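Side-chain contacts in pheromone cOB1/lipoprotein, YaeC family (Enterococcus faecalis, PDB 4EF1), which probably binds methionine as a membrane-attached lipoprotein of the NlpA family, and is also the precursor of the pheromone cOB1: residues E20-L25 with K222-K227; E29-E34 with V217-K222; K94-I99 with L118-D123. All coordinates share one frame; numbering follows the deposited sequence.

Contact 1. Residues E20-L25 with K222-K227; sequences EHVKPL and KVLRSK
Val223 meets Val22 and Leu25 through a single methyl, CG1. That methyl lies 3.8 Å from Leu25 CB and 3.9 Å from Val22 CB. It stands anti to the backbone N of its own residue (chi1 164°), which turns it to the neighbouring helix. Leu25 CD1 also reaches Val223 CG1, at 4.0 Å. The Val22 and Val223 side chains point opposite ways and pass alongside each other. One turn back from Leu25, Val22 spreads both methyls over Leu224. Its CG1 and CG2 are each 4.0 Å from Leu224 CD2, and Leu224 comes in roughly perpendicular to Val22. The contact joins helix 12-28 to helix 215-225. Both belong to the part of the periplasmic-binding-protein fold built on the sheet that contains strands 31-37, 4-10 and 203-208. All contacts across the pair are apolar. Helix 215-225 gives way here to helix 227-236, with Ser226 at the N-cap position. Val223 O accepts from both Ser226 OG and Ser226 N, and the hydroxyl lies in the carbonyl plane, on a lone pair, 2.7 Å away. Val229 of helix 227-236 touches both Val22 and Leu25.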
ATOM      1  N   GLU A  20     -12.669   8.877  -8.328  1.00 24.07           N
ATOM      2  CA  GLU A  20     -13.581  10.006  -8.554  1.00 23.98           C
ATOM      3  C   GLU A  20     -13.076  10.869  -9.703  1.00 23.12           C
ATOM      4  O   GLU A  20     -13.866  11.289 -10.560  1.00 24.61           O
ATOM      5  CB  GLU A  20     -13.766  10.883  -7.292  1.00 26.59           C
ATOM      6  CG  GLU A  20     -14.522  10.230  -6.129  1.00 28.18           C
ATOM      7  CD  GLU A  20     -15.974   9.861  -6.419  1.00 27.86           C
ATOM      8  OE1 GLU A  20     -16.636  10.533  -7.232  1.00 27.79           O
ATOM      9  OE2 GLU A  20     -16.447   8.837  -5.845  1.00 34.45           O
ATOM     10  N   HIS A  21     -11.779  11.180  -9.697  1.00 21.88           N
ATOM     11  CA  HIS A  21     -11.172  12.031 -10.710  1.00 21.64           C
ATOM     12  C   HIS A  21     -11.345  11.528 -12.128  1.00 20.44           C
ATOM     13  O   HIS A  21     -11.537  12.322 -13.044  1.00 20.32           O
ATOM     14  CB  HIS A  21      -9.693  12.309 -10.376  1.00 22.56           C
ATOM     15  CG  HIS A  21      -8.964  13.083 -11.449  1.00 24.77           C
ATOM     16  ND1 HIS A  21      -9.128  14.400 -11.617  1.00 27.02           N
ATOM     17  CD2 HIS A  21      -8.084  12.670 -12.444  1.00 26.91           C
ATOM     18  CE1 HIS A  21      -8.391  14.819 -12.674  1.00 27.26           C
ATOM     19  NE2 HIS A  21      -7.747  13.773 -13.167  1.00 28.88           N
ATOM     20  N   VAL A  22     -11.251  10.225 -12.331  1.00 19.35           N
ATOM     21  CA  VAL A  22     -11.366   9.653 -13.684  1.00 20.80           C
ATOM     22  C   VAL A  22     -12.829   9.354 -14.135  1.00 21.70           C
ATOM     23  O   VAL A  22     -13.043   8.940 -15.291  1.00 20.63           O
ATOM     24  CB  VAL A  22     -10.450   8.393 -13.850  1.00 20.22           C
ATOM     25  CG1 VAL A  22      -8.971   8.741 -13.558  1.00 20.48           C
ATOM     26  CG2 VAL A  22     -10.901   7.241 -12.980  1.00 17.73           C
ATOM     27  N   LYS A  23     -13.834   9.545 -13.271  1.00 22.39           N
ATOM     28  CA  LYS A  23     -15.242   9.262 -13.697  1.00 24.81           C
ATOM     29  C   LYS A  23     -15.639   9.919 -15.040  1.00 24.46           C
ATOM     30  O   LYS A  23     -16.177   9.253 -15.891  1.00 22.31           O
ATOM     31  CB  LYS A  23     -16.276   9.642 -12.646  1.00 26.18           C
ATOM     32  CG  LYS A  23     -16.316   8.743 -11.429  1.00 26.90           C
ATOM     33  CD  LYS A  23     -17.462   9.140 -10.531  1.00 28.07           C
ATOM     34  CE  LYS A  23     -17.539   8.292  -9.288  1.00 29.49           C
ATOM     35  NZ  LYS A  23     -18.613   8.788  -8.423  1.00 27.31           N
ATOM     36  N   PRO A  24     -15.347  11.210 -15.223  1.00 25.59           N
ATOM     37  CA  PRO A  24     -15.721  11.820 -16.535  1.00 29.12           C
ATOM     38  C   PRO A  24     -15.008  11.177 -17.748  1.00 28.11           C
ATOM     39  O   PRO A  24     -15.601  11.071 -18.819  1.00 27.28           O
ATOM     40  CB  PRO A  24     -15.327  13.291 -16.377  1.00 32.12           C
ATOM     41  CG  PRO A  24     -15.160  13.506 -14.908  1.00 32.08           C
ATOM     42  CD  PRO A  24     -14.758  12.190 -14.309  1.00 28.45           C
ATOM     43  N   LEU A  25     -13.764  10.722 -17.559  1.00 26.08           N
ATOM     44  CA  LEU A  25     -13.022  10.011 -18.626  1.00 26.22           C
ATOM     45  C   LEU A  25     -13.648   8.655 -18.940  1.00 26.01           C
ATOM     46  O   LEU A  25     -13.804   8.289 -20.101  1.00 26.34           O
ATOM     47  CB  LEU A  25     -11.533   9.848 -18.248  1.00 25.74           C
ATOM     48  CG  LEU A  25     -10.699  11.123 -18.300  1.00 26.92           C
ATOM     49  CD1 LEU A  25      -9.470  11.032 -17.393  1.00 26.73           C
ATOM     50  CD2 LEU A  25     -10.350  11.382 -19.759  1.00 26.39           C
ATOM     51  N   LYS A 222      -6.543   1.322 -18.377  1.00 20.69           N
ATOM     52  CA  LYS A 222      -5.883   2.138 -19.372  1.00 21.06           C
ATOM     53  C   LYS A 222      -6.027   3.619 -18.990  1.00 21.57           C
ATOM     54  O   LYS A 222      -5.058   4.361 -19.106  1.00 20.11           O
ATOM     55  CB  LYS A 222      -6.438   1.923 -20.782  1.00 22.18           C
ATOM     56  CG  LYS A 222      -5.672   2.707 -21.871  1.00 24.11           C
ATOM     57  CD  LYS A 222      -6.295   2.495 -23.237  1.00 24.66           C
ATOM     58  CE  LYS A 222      -5.549   3.177 -24.350  1.00 26.08           C
ATOM     59  NZ  LYS A 222      -6.111   2.881 -25.693  1.00 25.81           N
ATOM     60  N   VAL A 223      -7.227   4.017 -18.538  1.00 20.98           N
ATOM     61  CA  VAL A 223      -7.489   5.448 -18.183  1.00 20.50           C
ATOM     62  C   VAL A 223      -6.648   5.801 -16.964  1.00 21.42           C
ATOM     63  O   VAL A 223      -5.943   6.838 -16.954  1.00 24.24           O
ATOM     64  CB  VAL A 223      -8.984   5.716 -17.952  1.00 19.81           C
ATOM     65  CG1 VAL A 223      -9.182   7.041 -17.232  1.00 19.80           C
ATOM     66  CG2 VAL A 223      -9.746   5.650 -19.258  1.00 19.36           C
ATOM     67  N   LEU A 224      -6.595   4.901 -15.987  1.00 20.39           N
ATOM     68  CA  LEU A 224      -5.766   5.099 -14.800  1.00 19.42           C
ATOM     69  C   LEU A 224      -4.253   5.224 -15.076  1.00 21.53           C
ATOM     70  O   LEU A 224      -3.551   5.918 -14.332  1.00 21.61           O
ATOM     71  CB  LEU A 224      -6.019   4.009 -13.767  1.00 19.62           C
ATOM     72  CG  LEU A 224      -7.330   4.024 -13.025  1.00 18.55           C
ATOM     73  CD1 LEU A 224      -7.437   2.740 -12.216  1.00 16.58           C
ATOM     74  CD2 LEU A 224      -7.456   5.301 -12.167  1.00 17.65           C
ATOM     75  N   ARG A 225      -3.770   4.584 -16.143  1.00 21.27           N
ATOM     76  CA  ARG A 225      -2.365   4.700 -16.569  1.00 21.53           C
ATOM     77  C   ARG A 225      -2.114   5.775 -17.617  1.00 21.62           C
ATOM     78  O   ARG A 225      -0.944   6.027 -17.989  1.00 23.76           O
ATOM     79  CB  ARG A 225      -1.888   3.357 -17.133  1.00 22.61           C
ATOM     80  CG  ARG A 225      -1.860   2.258 -16.107  1.00 22.66           C
ATOM     81  CD  ARG A 225      -1.576   0.952 -16.798  1.00 24.27           C
ATOM     82  NE  ARG A 225      -1.184  -0.097 -15.873  1.00 23.99           N
ATOM     83  CZ  ARG A 225      -1.079  -1.393 -16.194  1.00 26.52           C
ATOM     84  NH1 ARG A 225      -1.357  -1.845 -17.424  1.00 27.77           N
ATOM     85  NH2 ARG A 225      -0.677  -2.266 -15.278  1.00 24.69           N
ATOM     86  N   SER A 226      -3.162   6.444 -18.117  1.00 20.92           N
ATOM     87  CA  SER A 226      -2.954   7.439 -19.190  1.00 23.57           C
ATOM     88  C   SER A 226      -2.123   8.615 -18.675  1.00 23.08           C
ATOM     89  O   SER A 226      -2.210   8.929 -17.490  1.00 24.06           O
ATOM     90  CB  SER A 226      -4.280   7.958 -19.743  1.00 24.35           C
ATOM     91  OG  SER A 226      -5.007   8.650 -18.730  1.00 22.99           O
ATOM     92  N   LYS A 227      -1.352   9.232 -19.561  1.00 24.43           N
ATOM     93  CA  LYS A 227      -0.410  10.283 -19.203  1.00 27.30           C
ATOM     94  C   LYS A 227      -1.078  11.423 -18.417  1.00 28.29           C
ATOM     95  O   LYS A 227      -0.531  11.843 -17.412  1.00 26.25           O
ATOM     96  CB  LYS A 227       0.288  10.850 -20.457  1.00 29.76           C
ATOM     97  CG  LYS A 227       1.283  11.988 -20.214  1.00 33.04           C
ATOM     98  CD  LYS A 227       1.746  12.627 -21.504  1.00 37.39           C
ATOM     99  CE  LYS A 227       2.739  13.789 -21.259  1.00 40.37           C
ATOM    100  NZ  LYS A 227       3.964  13.406 -20.505  1.00 39.33           N
TER

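Contact 2. Residues E29-E34 with V217-K222; sequences EGVKLE and VKKLVK
Lys219 reaches from its helix to Glu29, and its NZ donates a hydrogen bond to Glu29 O at 2.9 Å. The ammonium meets the carbonyl oxygen nearly head-on, with a C=O...N angle of 164°. The lysine chain is extended beyond CG, which carries NZ across to the turn at Glu29 and Gly30. On the way its CD packs against two neighbours. Lys219 CD lies 4.0 Å from Glu29 CB, and it is also 4.0 Å from Val31 CG2. Val31 CG2 is anti to its own carbonyl carbon, and the valine side chain runs at a slant to the lysine. Further along strand 31-37, Leu33 CD2 meets Leu220 CD1 at 4.2 Å. This is a looser touch between two buried leucines.

The next shell explains where these groups stand. Gly30 has positive phi and is the C-prime residue of a Schellman motif that ends helix 12-28, with Val31 N hydrogen-bonded to Leu26 O and Gly30 N to Glu27 O. The chain then enters strand 31-37, which pairs with strand 4-10 as the outermost strand of its sheet. Leu26 packs on Val31, while Leu19 and Leu6 touch Leu220. Helix 215-225 therefore lies against both the strand and the helix before it.

The Glu29 carboxylate is not the partner of the lysine. Its OE1 stays 5.4 Å from Lys219 NZ, although the opposite charges probably still attract. The ammonium instead grips a main-chain oxygen at the end of a helix, where the helix dipole would probably favour a positive charge.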
ATOM      1  N   GLU A  29     -15.877   6.754 -22.279  1.00 29.73           N
ATOM      2  CA  GLU A  29     -15.688   5.399 -22.807  1.00 31.42           C
ATOM      3  C   GLU A  29     -16.932   4.497 -22.556  1.00 29.10           C
ATOM      4  O   GLU A  29     -16.863   3.279 -22.728  1.00 30.47           O
ATOM      5  CB  GLU A  29     -14.459   4.744 -22.194  1.00 28.48           C
ATOM      6  CG  GLU A  29     -13.149   5.509 -22.281  1.00 29.59           C
ATOM      7  CD  GLU A  29     -12.704   5.778 -23.700  1.00 34.76           C
ATOM      8  OE1 GLU A  29     -13.176   5.077 -24.619  1.00 33.08           O
ATOM      9  OE2 GLU A  29     -11.894   6.731 -23.901  1.00 36.91           O
ATOM     10  N   GLY A  30     -18.052   5.096 -22.162  1.00 32.74           N
ATOM     11  CA  GLY A  30     -19.290   4.346 -21.948  1.00 36.16           C
ATOM     12  C   GLY A  30     -19.326   3.523 -20.675  1.00 34.02           C
ATOM     13  O   GLY A  30     -20.013   2.519 -20.619  1.00 30.59           O
ATOM     14  N   VAL A  31     -18.602   3.978 -19.651  1.00 30.57           N
ATOM     15  CA  VAL A  31     -18.570   3.303 -18.349  1.00 29.64           C
ATOM     16  C   VAL A  31     -19.021   4.273 -17.259  1.00 27.88           C
ATOM     17  O   VAL A  31     -18.497   5.366 -17.177  1.00 27.37           O
ATOM     18  CB  VAL A  31     -17.149   2.762 -18.038  1.00 26.71           C
ATOM     19  CG1 VAL A  31     -17.049   2.224 -16.610  1.00 25.21           C
ATOM     20  CG2 VAL A  31     -16.747   1.689 -19.033  1.00 25.23           C
ATOM     21  N   LYS A  32     -19.992   3.863 -16.440  1.00 30.08           N
ATOM     22  CA  LYS A  32     -20.376   4.605 -15.236  1.00 31.07           C
ATOM     23  C   LYS A  32     -19.625   3.999 -14.036  1.00 29.95           C
ATOM     24  O   LYS A  32     -19.976   2.927 -13.505  1.00 27.70           O
ATOM     25  CB  LYS A  32     -21.882   4.554 -15.006  1.00 33.64           C
ATOM     26  CG  LYS A  32     -22.354   5.342 -13.793  1.00 40.61           C
ATOM     27  CD  LYS A  32     -23.877   5.291 -13.625  1.00 44.15           C
ATOM     28  CE  LYS A  32     -24.366   6.264 -12.553  1.00 46.11           C
ATOM     29  NZ  LYS A  32     -23.642   6.098 -11.255  1.00 50.48           N
ATOM     30  N   LEU A  33     -18.578   4.694 -13.637  1.00 29.57           N
ATOM     31  CA  LEU A  33     -17.744   4.285 -12.538  1.00 28.04           C
ATOM     32  C   LEU A  33     -18.421   4.660 -11.206  1.00 27.68           C
ATOM     33  O   LEU A  33     -18.920   5.781 -11.033  1.00 27.99           O
ATOM     34  CB  LEU A  33     -16.372   4.930 -12.698  1.00 25.96           C
ATOM     35  CG  LEU A  33     -15.304   4.541 -11.738  1.00 26.02           C
ATOM     36  CD1 LEU A  33     -15.050   3.031 -11.859  1.00 25.81           C
ATOM     37  CD2 LEU A  33     -14.068   5.336 -12.079  1.00 25.75           C
ATOM     38  N   GLU A  34     -18.499   3.699 -10.294  1.00 26.60           N
ATOM     39  CA  GLU A  34     -19.059   3.922  -8.963  1.00 30.03           C
ATOM     40  C   GLU A  34     -18.061   3.423  -7.929  1.00 31.26           C
ATOM     41  O   GLU A  34     -17.419   2.395  -8.123  1.00 32.60           O
ATOM     42  CB  GLU A  34     -20.418   3.232  -8.827  1.00 37.47           C
ATOM     43  CG  GLU A  34     -21.462   3.793  -9.789  1.00 39.71           C
ATOM     44  CD  GLU A  34     -22.844   3.148  -9.661  1.00 43.06           C
ATOM     45  OE1 GLU A  34     -23.014   2.203  -8.853  1.00 42.61           O
ATOM     46  OE2 GLU A  34     -23.752   3.586 -10.405  1.00 36.95           O
ATOM     47  N   VAL A 217     -13.157  -3.275 -17.228  1.00 23.04           N
ATOM     48  CA  VAL A 217     -12.025  -3.255 -16.308  1.00 21.33           C
ATOM     49  C   VAL A 217     -10.769  -2.779 -17.046  1.00 22.20           C
ATOM     50  O   VAL A 217     -10.004  -1.996 -16.492  1.00 21.53           O
ATOM     51  CB  VAL A 217     -11.795  -4.642 -15.648  1.00 22.86           C
ATOM     52  CG1 VAL A 217     -10.491  -4.661 -14.874  1.00 22.85           C
ATOM     53  CG2 VAL A 217     -12.945  -4.912 -14.681  1.00 22.90           C
ATOM     54  N   LYS A 218     -10.579  -3.274 -18.273  1.00 20.73           N
ATOM     55  CA  LYS A 218      -9.432  -2.890 -19.095  0.50 21.85           C
ATOM     56  C   LYS A 218      -9.484  -1.397 -19.443  1.00 22.46           C
ATOM     57  O   LYS A 218      -8.476  -0.737 -19.423  1.00 24.36           O
ATOM     58  CB  LYS A 218      -9.303  -3.785 -20.328  0.50 23.89           C
ATOM     59  CG  LYS A 218      -8.905  -5.214 -19.913  0.50 25.08           C
ATOM     60  CD  LYS A 218      -8.468  -6.156 -21.025  0.50 26.51           C
ATOM     61  CE  LYS A 218      -9.536  -6.498 -22.045  0.50 27.56           C
ATOM     62  NZ  LYS A 218      -9.132  -7.705 -22.820  0.50 30.01           N
ATOM     63  N   LYS A 219     -10.664  -0.882 -19.723  1.00 21.40           N
ATOM     64  CA  LYS A 219     -10.824   0.562 -20.014  1.00 23.48           C
ATOM     65  C   LYS A 219     -10.373   1.391 -18.814  1.00 21.42           C
ATOM     66  O   LYS A 219      -9.676   2.397 -18.972  1.00 22.41           O
ATOM     67  CB  LYS A 219     -12.293   0.887 -20.363  1.00 24.13           C
ATOM     68  CG  LYS A 219     -12.692   0.556 -21.797  1.00 26.90           C
ATOM     69  CD  LYS A 219     -14.186   0.732 -21.989  1.00 24.98           C
ATOM     70  CE  LYS A 219     -14.591   0.277 -23.354  1.00 27.89           C
ATOM     71  NZ  LYS A 219     -16.024   0.634 -23.516  1.00 30.54           N
ATOM     72  N   LEU A 220     -10.778   0.945 -17.624  1.00 20.44           N
ATOM     73  CA  LEU A 220     -10.391   1.575 -16.367  1.00 20.78           C
ATOM     74  C   LEU A 220      -8.916   1.563 -16.158  1.00 19.51           C
ATOM     75  O   LEU A 220      -8.348   2.582 -15.848  1.00 19.65           O
ATOM     76  CB  LEU A 220     -11.055   0.913 -15.157  1.00 19.40           C
ATOM     77  CG  LEU A 220     -10.669   1.436 -13.758  1.00 18.92           C
ATOM     78  CD1 LEU A 220     -10.956   2.923 -13.573  1.00 19.89           C
ATOM     79  CD2 LEU A 220     -11.454   0.598 -12.779  1.00 18.20           C
ATOM     80  N   VAL A 221      -8.288   0.404 -16.313  1.00 20.71           N
ATOM     81  CA  VAL A 221      -6.831   0.322 -16.162  1.00 19.33           C
ATOM     82  C   VAL A 221      -6.095   1.253 -17.118  1.00 20.81           C
ATOM     83  O   VAL A 221      -5.122   1.871 -16.729  1.00 21.32           O
ATOM     84  CB  VAL A 221      -6.305  -1.150 -16.292  1.00 18.79           C
ATOM     85  CG1 VAL A 221      -4.770  -1.195 -16.268  1.00 19.36           C
ATOM     86  CG2 VAL A 221      -6.885  -2.003 -15.180  1.00 18.00           C
ATOM     87  N   LYS A 222      -6.543   1.322 -18.377  1.00 20.69           N
ATOM     88  CA  LYS A 222      -5.883   2.138 -19.372  1.00 21.06           C
ATOM     89  C   LYS A 222      -6.027   3.619 -18.990  1.00 21.57           C
ATOM     90  O   LYS A 222      -5.058   4.361 -19.106  1.00 20.11           O
ATOM     91  CB  LYS A 222      -6.438   1.923 -20.782  1.00 22.18           C
ATOM     92  CG  LYS A 222      -5.672   2.707 -21.871  1.00 24.11           C
ATOM     93  CD  LYS A 222      -6.295   2.495 -23.237  1.00 24.66           C
ATOM     94  CE  LYS A 222      -5.549   3.177 -24.350  1.00 26.08           C
ATOM     95  NZ  LYS A 222      -6.111   2.881 -25.693  1.00 25.81           N
TER

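Contact 3. Residues K94-I99 with L118-D123; sequences KSLQEI and LTILED
Leu96 is the residue that crosses from 94-99 to the helix, meeting Ile120 and Leu121, and the residues around it form a turn with bonds of its own. At the start, Lys94 N donates to Glu98 OE1 at 3.0 Å, so the glutamate side chain ties back to the beginning of the turn. Ser95 OG, in the conformer given of two, next accepts from Gln97 N at 2.9 Å, which makes an ST turn. Leu96 sits inside this turn. With chi1 at -74° and chi2 at 173°, both its methyls reach the helix. Leu96 CD2 is 4.0 Å from Leu121 CD2, and Leu96 CD1 is 4.1 Å from the same methyl. Leu96 CD1 also lies 4.2 Å from Ile120 CG2. The leucine lies nearly square to both partners. Gln97 and Ile99 both lend their backbone oxygens to Lys148 NZ, and Ile99 N closes the turn on Leu96 O at 3.1 Å. The turn links strand 87-89 to strand 104-108 and lies beside helix 114-123. Leu88 of strand 87-89 touches Leu96, Ile120 and Leu121 alike, Ala193 of strand 193-194 touches Leu96 and Ile120, and Ile127 of strand 127-129 lies against Leu121.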
ATOM      1  N   LYS A  94      13.988  12.214  15.091  1.00 31.89           N
ATOM      2  CA  LYS A  94      13.922  12.771  13.717  1.00 35.37           C
ATOM      3  C   LYS A  94      14.847  12.103  12.695  1.00 33.18           C
ATOM      4  O   LYS A  94      14.839  12.476  11.503  1.00 30.53           O
ATOM      5  CB  LYS A  94      14.116  14.287  13.725  1.00 43.77           C
ATOM      6  CG  LYS A  94      13.150  15.027  14.631  1.00 50.67           C
ATOM      7  CD  LYS A  94      11.742  15.141  14.059  1.00 61.43           C
ATOM      8  CE  LYS A  94      10.715  15.062  15.191  1.00 63.73           C
ATOM      9  NZ  LYS A  94       9.309  15.396  14.804  1.00 52.94           N
ATOM     10  N   SER A  95      15.652  11.151  13.161  1.00 28.17           N
ATOM     11  CA  SER A  95      16.485  10.324  12.284  0.50 28.02           C
ATOM     12  C   SER A  95      16.620   8.965  12.900  1.00 26.14           C
ATOM     13  O   SER A  95      16.613   8.836  14.137  1.00 26.44           O
ATOM     14  CB  SER A  95      17.913  10.868  12.112  0.50 31.40           C
ATOM     15  OG  SER A  95      18.812   9.806  11.729  0.50 32.32           O
ATOM     16  N   LEU A  96      16.796   7.966  12.050  1.00 25.66           N
ATOM     17  CA  LEU A  96      17.007   6.596  12.533  1.00 26.74           C
ATOM     18  C   LEU A  96      18.237   6.509  13.427  1.00 27.36           C
ATOM     19  O   LEU A  96      18.206   5.814  14.426  1.00 26.30           O
ATOM     20  CB  LEU A  96      17.124   5.592  11.380  1.00 26.10           C
ATOM     21  CG  LEU A  96      15.845   5.213  10.625  1.00 26.28           C
ATOM     22  CD1 LEU A  96      16.033   4.359   9.389  1.00 27.45           C
ATOM     23  CD2 LEU A  96      14.853   4.541  11.526  1.00 25.74           C
ATOM     24  N   GLN A  97      19.302   7.260  13.105  1.00 29.40           N
ATOM     25  CA  GLN A  97      20.568   7.185  13.867  1.00 31.75           C
ATOM     26  C   GLN A  97      20.451   7.655  15.329  1.00 32.57           C
ATOM     27  O   GLN A  97      21.218   7.198  16.199  1.00 31.11           O
ATOM     28  CB  GLN A  97      21.709   7.944  13.157  1.00 34.14           C
ATOM     29  CG  GLN A  97      22.025   7.486  11.740  1.00 38.86           C
ATOM     30  CD  GLN A  97      22.357   5.985  11.623  1.00 42.10           C
ATOM     31  OE1 GLN A  97      23.087   5.426  12.446  1.00 40.83           O
ATOM     32  NE2 GLN A  97      21.829   5.342  10.573  1.00 47.40           N
ATOM     33  N   GLU A  98      19.481   8.530  15.588  1.00 30.33           N
ATOM     34  CA  GLU A  98      19.150   9.032  16.936  1.00 36.35           C
ATOM     35  C   GLU A  98      18.420   8.032  17.809  1.00 32.59           C
ATOM     36  O   GLU A  98      18.387   8.204  19.008  1.00 30.88           O
ATOM     37  CB  GLU A  98      18.229  10.273  16.862  1.00 45.11           C
ATOM     38  CG  GLU A  98      18.899  11.577  16.464  1.00 54.72           C
ATOM     39  CD  GLU A  98      17.890  12.696  16.204  1.00 64.25           C
ATOM     40  OE1 GLU A  98      16.666  12.478  16.348  1.00 63.87           O
ATOM     41  OE2 GLU A  98      18.325  13.810  15.863  1.00 72.26           O
ATOM     42  N   ILE A  99      17.799   7.015  17.217  1.00 31.53           N
ATOM     43  CA  ILE A  99      17.033   6.005  17.975  1.00 31.96           C
ATOM     44  C   ILE A  99      17.915   5.252  19.005  1.00 29.56           C
ATOM     45  O   ILE A  99      18.986   4.730  18.652  1.00 27.63           O
ATOM     46  CB  ILE A  99      16.292   5.026  17.000  1.00 30.71           C
ATOM     47  CG1 ILE A  99      15.141   5.749  16.301  1.00 30.23           C
ATOM     48  CG2 ILE A  99      15.750   3.803  17.676  1.00 29.15           C
ATOM     49  CD1 ILE A  99      14.491   4.978  15.171  1.00 28.82           C
ATOM     50  N   LEU A 118      12.238  -3.902   6.968  1.00 22.83           N
ATOM     51  CA  LEU A 118      13.545  -4.538   6.963  1.00 20.73           C
ATOM     52  C   LEU A 118      14.482  -3.909   5.886  1.00 21.16           C
ATOM     53  O   LEU A 118      15.650  -3.662   6.197  1.00 21.86           O
ATOM     54  CB  LEU A 118      13.421  -6.064   6.781  1.00 21.62           C
ATOM     55  CG  LEU A 118      12.784  -6.855   7.940  1.00 21.07           C
ATOM     56  CD1 LEU A 118      12.745  -8.345   7.658  1.00 23.91           C
ATOM     57  CD2 LEU A 118      13.538  -6.627   9.233  1.00 21.53           C
ATOM     58  N   THR A 119      13.965  -3.636   4.661  1.00 22.24           N
ATOM     59  CA  THR A 119      14.773  -3.000   3.609  0.50 23.04           C
ATOM     60  C   THR A 119      15.113  -1.552   4.016  1.00 22.18           C
ATOM     61  O   THR A 119      16.209  -1.065   3.745  1.00 23.05           O
ATOM     62  CB  THR A 119      14.111  -2.939   2.199  0.50 24.28           C
ATOM     63  OG1 THR A 119      13.020  -2.003   2.173  0.50 22.73           O
ATOM     64  CG2 THR A 119      13.677  -4.324   1.697  0.50 25.50           C
ATOM     65  N   ILE A 120      14.181  -0.865   4.657  1.00 21.84           N
ATOM     66  CA  ILE A 120      14.467   0.522   5.108  1.00 20.88           C
ATOM     67  C   ILE A 120      15.661   0.500   6.123  1.00 22.26           C
ATOM     68  O   ILE A 120      16.627   1.211   5.961  1.00 22.58           O
ATOM     69  CB  ILE A 120      13.230   1.212   5.695  1.00 20.48           C
ATOM     70  CG1 ILE A 120      12.217   1.540   4.591  1.00 18.92           C
ATOM     71  CG2 ILE A 120      13.628   2.462   6.522  1.00 19.00           C
ATOM     72  CD1 ILE A 120      10.844   1.890   5.117  1.00 21.62           C
ATOM     73  N   LEU A 121      15.576  -0.372   7.131  1.00 21.85           N
ATOM     74  CA  LEU A 121      16.600  -0.460   8.155  1.00 21.94           C
ATOM     75  C   LEU A 121      17.970  -0.960   7.569  1.00 24.69           C
ATOM     76  O   LEU A 121      19.032  -0.469   7.978  1.00 23.10           O
ATOM     77  CB  LEU A 121      16.128  -1.326   9.337  1.00 22.17           C
ATOM     78  CG  LEU A 121      14.920  -0.736  10.084  1.00 20.82           C
ATOM     79  CD1 LEU A 121      14.328  -1.762  11.030  1.00 22.59           C
ATOM     80  CD2 LEU A 121      15.239   0.610  10.761  1.00 19.98           C
ATOM     81  N   GLU A 122      17.917  -1.894   6.602  1.00 22.35           N
ATOM     82  CA  GLU A 122      19.114  -2.314   5.859  1.00 25.03           C
ATOM     83  C   GLU A 122      19.742  -1.149   5.064  1.00 24.80           C
ATOM     84  O   GLU A 122      20.960  -0.927   5.138  1.00 27.33           O
ATOM     85  CB  GLU A 122      18.799  -3.505   4.911  1.00 25.38           C
ATOM     86  CG  GLU A 122      20.012  -4.053   4.174  1.00 28.16           C
ATOM     87  CD  GLU A 122      19.883  -5.512   3.746  1.00 31.29           C
ATOM     88  OE1 GLU A 122      18.866  -5.868   3.162  1.00 35.07           O
ATOM     89  OE2 GLU A 122      20.835  -6.287   3.924  1.00 40.16           O
ATOM     90  N   ASP A 123      18.925  -0.398   4.315  1.00 28.32           N
ATOM     91  CA  ASP A 123      19.432   0.764   3.552  1.00 28.99           C
ATOM     92  C   ASP A 123      20.110   1.765   4.476  1.00 27.54           C
ATOM     93  O   ASP A 123      21.143   2.324   4.122  1.00 27.40           O
ATOM     94  CB  ASP A 123      18.320   1.505   2.804  1.00 34.69           C
ATOM     95  CG  ASP A 123      17.673   0.682   1.719  1.00 34.45           C
ATOM     96  OD1 ASP A 123      18.251  -0.328   1.266  1.00 34.90           O
ATOM     97  OD2 ASP A 123      16.554   1.089   1.335  1.00 42.36           O
TER

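Contacts 1 and 2 are neighbours, with centres 8 Å apart. Both use helix 215-225, and take their other segments from successive elements, helix 12-28 and strand 31-37. They touch directly where Val22 CG2 comes within 3.8 Å of Leu33 CD2. Contact 3 is on the opposite side of the chain's centre, 37 Å from contact 1 and 41 Å from contact 2, centre to centre. It lies against strands 87-89 and 193-194 of the other large sheet. The bound selenomethionine lies about 13 Å from the side chain of Leu224 in contact 1 and about 10 Å from that of Ile120 in contact 3. None of the touching residues lines its pocket, which includes Arg116 of helix 114-123.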